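Local coordinates for protein pectate lyase (Pectobacterium carotovorum, PDB 4U49) that probably cleaves polygalacturonate and pectins, including highly methylated ones, by calcium-dependent endo-acting β-elimination, as a secreted lyase of polysaccharide lyase family 3, at residues 67-70 with 71-74; 338-341 with 342-345. All coordinates share one frame; numbering follows the deposited sequence.

Contact 1: 67-70 with 71-74; sequences ELNS and SDRT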
loop_
_atom_site.group_PDB
_atom_site.type_symbol
_atom_site.label_atom_id
_atom_site.label_comp_id
_atom_site.label_asym_id
_atom_site.label_seq_id
_atom_site.Cartn_x
_atom_site.Cartn_y
_atom_site.Cartn_z
ATOM N N GLU A 67 -2.421 -21.662 0.066
ATOM C CA GLU A 67 -3.748 -21.560 0.650
ATOM C C GLU A 67 -3.718 -20.415 1.653
ATOM O O GLU A 67 -2.900 -20.419 2.573
ATOM C CB GLU A 67 -4.150 -22.877 1.313
ATOM C CG GLU A 67 -5.586 -22.933 1.771
ATOM C CD GLU A 67 -5.968 -24.308 2.276
ATOM O OE1 GLU A 67 -5.949 -24.516 3.508
ATOM O OE2 GLU A 67 -6.281 -25.181 1.439
ATOM N N LEU A 68 -4.594 -19.430 1.466
ATOM C CA LEU A 68 -4.499 -18.174 2.207
ATOM C C LEU A 68 -5.697 -17.903 3.110
ATOM O O LEU A 68 -6.746 -18.540 2.987
ATOM C CB LEU A 68 -4.335 -16.998 1.236
ATOM C CG LEU A 68 -3.197 -17.068 0.215
ATOM C CD1 LEU A 68 -3.149 -15.786 -0.615
ATOM C CD2 LEU A 68 -1.859 -17.316 0.893
ATOM N N ASN A 69 -5.539 -16.936 4.010
ATOM C CA ASN A 69 -6.654 -16.485 4.831
ATOM C C ASN A 69 -7.702 -15.775 3.980
ATOM O O ASN A 69 -7.596 -15.727 2.753
ATOM C CB ASN A 69 -6.170 -15.572 5.969
ATOM C CG ASN A 69 -5.479 -14.305 5.471
ATOM O OD1 ASN A 69 -5.748 -13.813 4.376
ATOM N ND2 ASN A 69 -4.580 -13.769 6.291
ATOM N N SER A 70 -8.703 -15.205 4.637
ATOM C CA SER A 70 -9.818 -14.594 3.929
ATOM C C SER A 70 -9.553 -13.135 3.560
ATOM O O SER A 70 -10.246 -12.570 2.718
ATOM C CB SER A 70 -11.087 -14.688 4.779
ATOM O OG SER A 70 -10.962 -13.924 5.968
ATOM N N SER A 71 -8.549 -12.526 4.178
ATOM C CA SER A 71 -8.398 -11.074 4.089
ATOM C C SER A 71 -7.230 -10.584 3.222
ATOM O O SER A 71 -7.240 -9.437 2.769
ATOM C CB SER A 71 -8.262 -10.490 5.495
ATOM O OG SER A 71 -7.151 -11.048 6.168
ATOM N N ASP A 72 -6.229 -11.431 3.003
ATOM C CA ASP A 72 -5.097 -11.061 2.150
ATOM C C ASP A 72 -5.562 -10.755 0.729
ATOM O O ASP A 72 -6.439 -11.435 0.199
ATOM C CB ASP A 72 -4.044 -12.176 2.117
ATOM C CG ASP A 72 -3.194 -12.229 3.380
ATOM O OD1 ASP A 72 -3.489 -11.493 4.348
ATOM O OD2 ASP A 72 -2.230 -13.027 3.403
ATOM N N ARG A 73 -4.980 -9.729 0.117
ATOM C CA ARG A 73 -5.277 -9.418 -1.278
ATOM C C ARG A 73 -3.993 -9.365 -2.099
ATOM O O ARG A 73 -3.977 -8.839 -3.213
ATOM C CB ARG A 73 -6.042 -8.093 -1.390
ATOM C CG ARG A 73 -7.442 -8.124 -0.767
ATOM C CD ARG A 73 -8.358 -9.111 -1.479
ATOM N NE ARG A 73 -9.730 -9.055 -0.974
ATOM C CZ ARG A 73 -10.213 -9.850 -0.023
ATOM N NH1 ARG A 73 -9.439 -10.771 0.537
ATOM N NH2 ARG A 73 -11.476 -9.728 0.368
ATOM N N THR A 74 -2.915 -9.902 -1.530
ATOM C CA THR A 74 -1.654 -10.065 -2.244
ATOM C C THR A 74 -1.008 -11.407 -1.926
ATOM O O THR A 74 -1.364 -12.061 -0.948
ATOM C CB THR A 74 -0.628 -8.971 -1.891
ATOM O OG1 THR A 74 -0.156 -9.179 -0.555
ATOM C CG2 THR A 74 -1.231 -7.584 -2.015
HETATM O O HOH W 1 -3.002 -15.859 4.114
HETATM O O HOH W 2 -12.560 -10.806 2.780
#

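Contact 2: 338-341 with 342-345; sequences KVSR and SNVK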
loop_
_atom_site.group_PDB
_atom_site.type_symbol
_atom_site.label_atom_id
_atom_site.label_comp_id
_atom_site.label_asym_id
_atom_site.label_seq_id
_atom_site.Cartn_x
_atom_site.Cartn_y
_atom_site.Cartn_z
ATOM N N LYS A 338 0.382 1.798 19.340
ATOM C CA LYS A 338 -0.437 0.633 19.635
ATOM C C LYS A 338 0.019 -0.549 18.793
ATOM O O LYS A 338 -0.674 -0.989 17.872
ATOM C CB LYS A 338 -1.916 0.937 19.397
ATOM C CG LYS A 338 -2.472 1.977 20.349
ATOM C CD LYS A 338 -3.970 2.151 20.187
ATOM C CE LYS A 338 -4.505 3.192 21.161
ATOM N NZ LYS A 338 -5.974 3.396 21.015
ATOM N N VAL A 339 1.206 -1.047 19.121
ATOM C CA VAL A 339 1.802 -2.187 18.444
ATOM C C VAL A 339 2.592 -3.012 19.458
ATOM O O VAL A 339 3.336 -2.467 20.276
ATOM C CB VAL A 339 2.721 -1.746 17.277
ATOM C CG1 VAL A 339 3.786 -0.766 17.757
ATOM C CG2 VAL A 339 3.359 -2.952 16.602
ATOM N N SER A 340 2.400 -4.325 19.426
ATOM C CA SER A 340 3.165 -5.227 20.279
ATOM C C SER A 340 4.213 -5.946 19.443
ATOM O O SER A 340 4.085 -6.035 18.223
ATOM C CB SER A 340 2.245 -6.233 20.974
ATOM O OG SER A 340 1.206 -5.567 21.671
ATOM N N ARG A 341 5.252 -6.456 20.098
ATOM C CA ARG A 341 6.313 -7.168 19.393
ATOM C C ARG A 341 5.770 -8.373 18.624
ATOM O O ARG A 341 6.340 -8.779 17.613
ATOM C CB ARG A 341 7.400 -7.609 20.374
ATOM C CG ARG A 341 8.307 -6.473 20.816
ATOM C CD ARG A 341 9.303 -6.924 21.865
ATOM N NE ARG A 341 10.264 -5.869 22.168
ATOM C CZ ARG A 341 10.042 -4.878 23.025
ATOM N NH1 ARG A 341 8.885 -4.802 23.670
ATOM N NH2 ARG A 341 10.977 -3.961 23.233
ATOM N N SER A 342 4.658 -8.924 19.097
ATOM C CA SER A 342 4.035 -10.072 18.449
ATOM C C SER A 342 3.323 -9.686 17.152
ATOM O O SER A 342 2.978 -10.551 16.345
ATOM C CB SER A 342 3.049 -10.749 19.405
ATOM O OG SER A 342 2.019 -9.859 19.797
ATOM N N ASN A 343 3.108 -8.389 16.952
ATOM C CA ASN A 343 2.451 -7.897 15.743
ATOM C C ASN A 343 3.405 -7.786 14.555
ATOM O O ASN A 343 2.975 -7.565 13.422
ATOM C CB ASN A 343 1.802 -6.536 16.003
ATOM C CG ASN A 343 0.657 -6.613 16.991
ATOM O OD1 ASN A 343 0.699 -5.995 18.052
ATOM N ND2 ASN A 343 -0.378 -7.368 16.643
ATOM N N VAL A 344 4.700 -7.931 14.816
ATOM C CA VAL A 344 5.704 -7.812 13.765
ATOM C C VAL A 344 6.521 -9.093 13.666
ATOM O O VAL A 344 7.083 -9.556 14.657
ATOM C CB VAL A 344 6.645 -6.619 14.012
ATOM C CG1 VAL A 344 7.527 -6.381 12.797
ATOM C CG2 VAL A 344 5.840 -5.372 14.343
ATOM N N LYS A 345 6.576 -9.670 12.470
ATOM C CA LYS A 345 7.231 -10.957 12.279
ATOM C C LYS A 345 8.146 -10.944 11.060
ATOM O O LYS A 345 7.867 -10.257 10.074
ATOM C CB LYS A 345 6.184 -12.068 12.151
ATOM C CG LYS A 345 5.312 -12.225 13.387
ATOM C CD LYS A 345 4.432 -13.456 13.315
ATOM C CE LYS A 345 3.599 -13.599 14.582
ATOM N NZ LYS A 345 4.446 -13.611 15.809
HETATM O O HOH W 3 -1.028 -4.716 20.121
HETATM O O HOH W 4 6.837 -11.367 16.887
#

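Contact 1: 67-70 with 71-74
Asn69 and Asp72 face each other across an Asx turn in the N-terminal β-sandwich, whose strand order is consistent with a fibronectin type III domain; the turn follows strand 62-68 and leads into strand 74-77. The two side chains meet at about a right angle, with amide and carboxylate planes 79° apart. Asn69 folds its amide back over the turn because CG sits between its own backbone N and carbonyl carbon (chi1 61°). Asn69 OD1 thereby grips two successive amides from one face of its plane: the bond from Asp72 N (2.8 Å) is fairly straight and only modestly tilted from the plane, whereas Ser71 N (3.1 Å) lies well above it and is more bent. Asn69 ND2 adds a weak bond to Asp72 OD1 (3.2 Å), which helps fix the amide's rotation. A water then bridges Asn69 N and Asp72 OD2, joining the carboxylate to the backbone at the start of the turn. Gln49 of strand 46-54 reaches the turn as well, donating to the carbonyls of Asn69 and Asp72.

Arg73 secures the other flank. Its chain bends at chi2 (-64°) and curls back along the backbone, bringing the guanidinium edge to two carbonyls. Arg73 NH1 points almost straight at Ser70 O (2.9 Å) and also donates to Asp72 O (3.1 Å), both acceptors lying practically in the guanidinium plane. Beside them, a second water accepts from Arg73 NH2 at 2.9 Å and donates to Ser70 O.

Contact 2: 338-341 with 342-345
Val339 CG2 reaches both Asn343 CB (4.0 Å) and Val344 CG2 (4.1 Å), the latter an apolar touch between two buried valines. The methyl is directed there by its placement anti to the backbone N; Trp332 packs against both valines, and Ile296 of strand 294-301 adds to the surroundings of Val339.

At Ser340 the backbone is held from two directions by one residue. Ser340 N donates to Asn343 OD1 (2.8 Å), arriving in the plane of the amide and on a lone pair, while Ser340 O accepts from Asn343 N (2.8 Å), a donor lying well above the carbonyl plane. CG of Asn343 stands beside its own backbone N (chi1 -66°), which carries OD1 back to Ser340 N; the bond from Asn343 N is set by the backbone alone. A water donates to both Ser340 OG and Asn343 OD1, so OD1 receives one backbone and one solvent hydrogen; Ser340 OG also bonds Asp333. The opposite end of the amide, ND2, is taken by Arg297 O.

This is a 3-10 turn at a corner of the right-handed parallel β-helix of the pectate lyases, between two short strands, 337-338 and 344-345, that both pair with strand 294-301.

Arg341 sends its extended chain away from the turn, with NE in a salt bridge to Glu306 and the guanidinium in a cation-pi contact with Trp332. Arg341 O continues the winding, accepting a weak bond from Val344 N (3.4 Å). The same Arg341 O takes a hydrogen from a water at 2.7 Å, which in turn accepts weakly from Lys345 NZ; that ammonium also makes a weak bond to Ser342 O.

In the fold
From the N terminus, the chain first builds the β-sandwich, where contact 1 closes the short link from strand 62-68 to strand 74-77 and passes from one sheet toward the other. It then winds through the β-helix, and only near the C terminus does contact 2 close the corner between strands 337-338 and 344-345. The two follow in series, neither nested nor crossed. The centres of contacts 1 and 2 lie about 20 Å apart. The nearest atoms of contact 1 and contact 2 are about 11 Å apart. Contact 1 nevertheless faces the β-helix, since Thr74 bonds Asn243 and Thr245 there, while contact 2 fastens the last strands to strand 294-301. Both lie away from the calcium site.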